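Local coordinates for protein DNA polymerase (Bacillus phage phi29, PDB 2PY5) that replicates the phage genome from a protein primer with strand displacement and high processivity, and proofreads through a 3'-5' exonuclease activity, at residues D193-K196 and G197-D200; I364-W367 and T368-T372. The protein carries 2 engineered substitutions. One frame throughout, in Å; residues are numbered along the deposited sequence. Where two conformers were deposited one is given.

Contact 1 of 2, residues D193-K196 and G197-D200; sequences DSLK and GFKD
Lys196 and Asp200, one helical turn apart, close an i to i+4 salt bridge on the exposed side of helix 190-202, a compact example of how side-chain torsions steer two opposite charges together. The lysine starts with CG beside its carbonyl carbon (chi1 -177°) and then bends at chi2 (-89°), which carries the rest of the chain toward Asp200. CD passes 3.3 Å from Asp200 OD2, and NZ ends 2.7 Å from Asp200 OD2, on the lone pair syn to the other carboxylate oxygen. Asp200 keeps CG on the side of its own backbone N (chi1 -74°), which swings the carboxylate back toward the preceding turn, where it crosses the Lys196 chain at a slant. The same pair is joined at the backbone, where Asp200 N donates to Lys196 O at 2.9 Å.

On the next flank the contacts are apolar. Lys199 runs extended beyond CG and crosses Leu195, with CE 4.2 Å from Leu195 CG. Leu195 CD1 also approaches Phe198 CD2 at 4.4 Å, obliquely to the ring.

Residues 193-200 lie in the region involved in DNA binding, in coordinating synthesis with degradation and in interaction with the terminal protein. Helix 204-210 packs on this flank through Phe207, which touches Leu195 and Phe198 and forms a cation-pi pair with Lys199. Asp193 is salt-bridged to Lys125, while Ser194 OG bonds to Met385 O of helix 376-387.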
loop_
_atom_site.group_PDB
_atom_site.type_symbol
_atom_site.label_atom_id
_atom_site.label_comp_id
_atom_site.label_asym_id
_atom_site.label_seq_id
_atom_site.Cartn_x
_atom_site.Cartn_y
_atom_site.Cartn_z
ATOM N N ASP F 193 -4.540 7.642 11.268
ATOM C CA ASP F 193 -3.744 8.725 11.884
ATOM C C ASP F 193 -3.761 9.951 10.964
ATOM O O ASP F 193 -3.944 11.107 11.422
ATOM C CB ASP F 193 -2.287 8.318 12.140
ATOM C CG ASP F 193 -2.117 7.324 13.258
ATOM O OD1 ASP F 193 -2.839 7.410 14.250
ATOM O OD2 ASP F 193 -1.196 6.476 13.157
ATOM N N SER F 194 -3.562 9.715 9.682
ATOM C CA SER F 194 -3.532 10.807 8.699
ATOM C C SER F 194 -4.851 11.557 8.682
ATOM O O SER F 194 -4.894 12.792 8.707
ATOM C CB SER F 194 -3.222 10.299 7.294
ATOM O OG SER F 194 -1.850 10.042 7.134
ATOM N N LEU F 195 -5.952 10.827 8.622
ATOM C CA LEU F 195 -7.259 11.468 8.565
ATOM C C LEU F 195 -7.574 12.255 9.830
ATOM O O LEU F 195 -8.133 13.351 9.751
ATOM C CB LEU F 195 -8.360 10.439 8.265
ATOM C CG LEU F 195 -9.762 10.994 8.029
ATOM C CD1 LEU F 195 -9.798 11.995 6.885
ATOM C CD2 LEU F 195 -10.772 9.859 7.800
ATOM N N LYS F 196 -7.223 11.703 10.985
ATOM C CA LYS F 196 -7.454 12.387 12.256
ATOM C C LYS F 196 -6.657 13.687 12.279
ATOM O O LYS F 196 -7.177 14.731 12.684
ATOM C CB LYS F 196 -7.088 11.491 13.436
ATOM C CG LYS F 196 -7.360 12.108 14.793
ATOM C CD LYS F 196 -6.182 12.894 15.306
ATOM C CE LYS F 196 -6.353 13.227 16.774
ATOM N NZ LYS F 196 -5.212 14.008 17.294
ATOM N N GLY F 197 -5.414 13.625 11.829
ATOM C CA GLY F 197 -4.537 14.807 11.783
ATOM C C GLY F 197 -5.081 15.884 10.882
ATOM O O GLY F 197 -5.051 17.077 11.232
ATOM N N PHE F 198 -5.589 15.477 9.738
ATOM C CA PHE F 198 -6.235 16.401 8.813
ATOM C C PHE F 198 -7.447 17.064 9.462
ATOM O O PHE F 198 -7.604 18.294 9.408
ATOM C CB PHE F 198 -6.645 15.659 7.560
ATOM C CG PHE F 198 -7.362 16.507 6.570
ATOM C CD1 PHE F 198 -6.731 17.587 5.969
ATOM C CD2 PHE F 198 -8.669 16.232 6.242
ATOM C CE1 PHE F 198 -7.413 18.372 5.045
ATOM C CE2 PHE F 198 -9.357 17.019 5.322
ATOM C CZ PHE F 198 -8.730 18.080 4.731
ATOM N N LYS F 199 -8.315 16.276 10.086
ATOM C CA LYS F 199 -9.464 16.859 10.815
ATOM C C LYS F 199 -9.057 17.836 11.898
ATOM O O LYS F 199 -9.711 18.869 12.084
ATOM C CB LYS F 199 -10.347 15.783 11.413
ATOM C CG LYS F 199 -11.055 15.014 10.363
ATOM C CD LYS F 199 -11.969 13.986 10.973
ATOM C CE LYS F 199 -12.717 13.241 9.908
ATOM N NZ LYS F 199 -13.506 12.106 10.467
ATOM N N ASP F 200 -7.979 17.531 12.604
ATOM C CA ASP F 200 -7.460 18.442 13.650
ATOM C C ASP F 200 -7.159 19.809 13.043
ATOM O O ASP F 200 -7.424 20.856 13.668
ATOM C CB ASP F 200 -6.164 17.912 14.281
ATOM C CG ASP F 200 -6.379 16.726 15.229
ATOM O OD1 ASP F 200 -7.530 16.403 15.583
ATOM O OD2 ASP F 200 -5.352 16.111 15.592
#

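Contact 2 of 2, residues I364-W367 and T368-T372; sequences IDKW and TYIKT. With EDO (1,2-ethanediol), chain N.
Ile370 lays its CD1 over one face of the Trp367 indole, a CH-pi contact between i and i+3 residues on helix 361-373 of the polymerization region in this B-family polymerase. CD1 lies 4.0 Å from the centroid of the Trp367 six-membered ring, 25° off its normal. The two side chains run side by side in the same direction: in each, CG (CG1 in Ile370) lies anti to the carbonyl carbon, with chi1 -72° for Trp367 and -68° for Ile370. Lys366, which stabilises the incoming nucleotide, rests CE on the same face of the indole.

On another flank Thr368 grips the carbonyl of Ile364, a residue involved in binding DNA and dNTP, with two donors; Thr368 N lies 2.9 Å from Ile364 O. The bond from Lys371 N to Trp367 O continues the helical pattern; Lys371 interacts with the phosphates of the incoming nucleotide.

Farther out, Ala382, Met385 and Leu386 of helix 376-387 pack against Trp367, and Ile378 against Ile370. Asp365 accepts from Tyr259, bridges to Lys361 and binds an ethanediol, probably a crystallisation additive.

The second donor, Thr368 OG1, sits above the carbonyl plane, 2.7 Å from Ile364 O and on the face opposite Thr368 N.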
loop_
_atom_site.group_PDB
_atom_site.type_symbol
_atom_site.label_atom_id
_atom_site.label_comp_id
_atom_site.label_asym_id
_atom_site.label_seq_id
_atom_site.Cartn_x
_atom_site.Cartn_y
_atom_site.Cartn_z
ATOM N N ILE F 364 -0.543 19.881 4.714
ATOM C CA ILE F 364 0.667 19.566 3.968
ATOM C C ILE F 364 1.824 20.462 4.409
ATOM O O ILE F 364 2.945 19.997 4.561
ATOM C CB ILE F 364 0.424 19.625 2.441
ATOM C CG1 ILE F 364 -0.523 18.489 2.037
ATOM C CG2 ILE F 364 1.752 19.552 1.668
ATOM C CD1 ILE F 364 -1.009 18.528 0.609
ATOM N N ASP F 365 1.564 21.750 4.626
ATOM C CA ASP F 365 2.603 22.650 5.142
ATOM C C ASP F 365 3.171 22.140 6.472
ATOM O O ASP F 365 4.386 22.141 6.661
ATOM C CB ASP F 365 2.042 24.061 5.326
ATOM C CG ASP F 365 1.858 24.821 4.002
ATOM O OD1 ASP F 365 2.352 24.357 2.945
ATOM O OD2 ASP F 365 1.233 25.906 4.023
ATOM N N LYS F 366 2.292 21.699 7.374
ATOM C CA LYS F 366 2.704 21.232 8.715
ATOM C C LYS F 366 3.630 20.043 8.613
ATOM O O LYS F 366 4.726 20.045 9.172
ATOM C CB LYS F 366 1.491 20.859 9.574
ATOM C CG LYS F 366 1.845 20.198 10.936
ATOM C CD LYS F 366 0.614 19.635 11.634
ATOM C CE LYS F 366 0.971 18.643 12.743
ATOM N NZ LYS F 366 1.381 19.320 13.984
ATOM N N TRP F 367 3.187 19.019 7.895
ATOM C CA TRP F 367 3.935 17.768 7.868
ATOM C C TRP F 367 5.151 17.843 6.944
ATOM O O TRP F 367 6.147 17.168 7.183
ATOM C CB TRP F 367 2.994 16.590 7.563
ATOM C CG TRP F 367 2.149 16.316 8.736
ATOM C CD1 TRP F 367 0.838 16.650 8.920
ATOM C CD2 TRP F 367 2.575 15.693 9.946
ATOM N NE1 TRP F 367 0.411 16.233 10.156
ATOM C CE2 TRP F 367 1.462 15.652 10.814
ATOM C CE3 TRP F 367 3.792 15.153 10.379
ATOM C CZ2 TRP F 367 1.536 15.105 12.102
ATOM C CZ3 TRP F 367 3.865 14.597 11.646
ATOM C CH2 TRP F 367 2.741 14.580 12.498
ATOM N N THR F 368 5.088 18.673 5.906
ATOM C CA THR F 368 6.264 18.932 5.079
ATOM C C THR F 368 7.353 19.637 5.908
ATOM O O THR F 368 8.527 19.275 5.831
ATOM C CB THR F 368 5.908 19.732 3.809
ATOM O OG1 THR F 368 4.933 19.009 3.050
ATOM C CG2 THR F 368 7.127 19.949 2.941
ATOM N N TYR F 369 6.972 20.605 6.744
ATOM C CA TYR F 369 7.963 21.246 7.612
ATOM C C TYR F 369 8.646 20.240 8.530
ATOM O O TYR F 369 9.872 20.233 8.666
ATOM C CB TYR F 369 7.316 22.341 8.456
ATOM C CG TYR F 369 8.319 23.075 9.302
ATOM C CD1 TYR F 369 9.139 24.042 8.742
ATOM C CD2 TYR F 369 8.467 22.789 10.653
ATOM C CE1 TYR F 369 10.072 24.723 9.508
ATOM C CE2 TYR F 369 9.406 23.457 11.430
ATOM C CZ TYR F 369 10.205 24.428 10.848
ATOM O OH TYR F 369 11.146 25.116 11.584
ATOM N N ILE F 370 7.846 19.384 9.163
ATOM C CA ILE F 370 8.389 18.350 10.048
ATOM C C ILE F 370 9.323 17.417 9.259
ATOM O O ILE F 370 10.430 17.111 9.707
ATOM C CB ILE F 370 7.277 17.580 10.778
ATOM C CG1 ILE F 370 6.576 18.507 11.780
ATOM C CG2 ILE F 370 7.858 16.353 11.479
ATOM C CD1 ILE F 370 5.275 17.958 12.333
ATOM N N LYS F 371 8.895 17.007 8.069
ATOM C CA LYS F 371 9.731 16.152 7.204
ATOM C C LYS F 371 11.085 16.799 6.932
ATOM O O LYS F 371 12.140 16.175 7.088
ATOM C CB LYS F 371 9.020 15.885 5.876
ATOM C CG LYS F 371 9.780 14.981 4.917
ATOM C CD LYS F 371 9.055 14.926 3.576
ATOM C CE LYS F 371 9.940 14.431 2.442
ATOM N NZ LYS F 371 9.367 14.835 1.114
ATOM N N THR F 372 11.040 18.064 6.534
ATOM C CA THR F 372 12.220 18.803 6.111
ATOM C C THR F 372 13.183 19.074 7.271
ATOM O O THR F 372 14.395 19.156 7.061
ATOM C CB THR F 372 11.807 20.156 5.422
ATOM O OG1 THR F 372 11.062 19.884 4.223
ATOM C CG2 THR F 372 13.035 20.997 5.064
HETATM C C1 EDO N . 4.396 22.216 1.525
HETATM O O1 EDO N . 4.887 23.237 2.389
HETATM C C2 EDO N . 4.234 22.782 0.127
HETATM O O2 EDO N . 5.491 22.782 -0.554
#

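How the contacts relate
From the N terminus, the chain passes the exonuclease sheet and enters helix 190-202, where contact 1 joins adjacent turns. It goes on through helices 204-210 and 216-223 into the polymerization region, where it reaches helix 361-373 and contact 2 does the same. Each contact is local and closes no long loop; the two stand in series, neither nested nor crossed. The centres of contact 1 and contact 2 are about 14 Å apart, and the nearest atoms of contact 1 and contact 2 about 5 Å apart, so they lie close but do not touch. Met385 of helix 376-387 meets both, tying the region that coordinates synthesis with degradation to the nucleotide-binding helices.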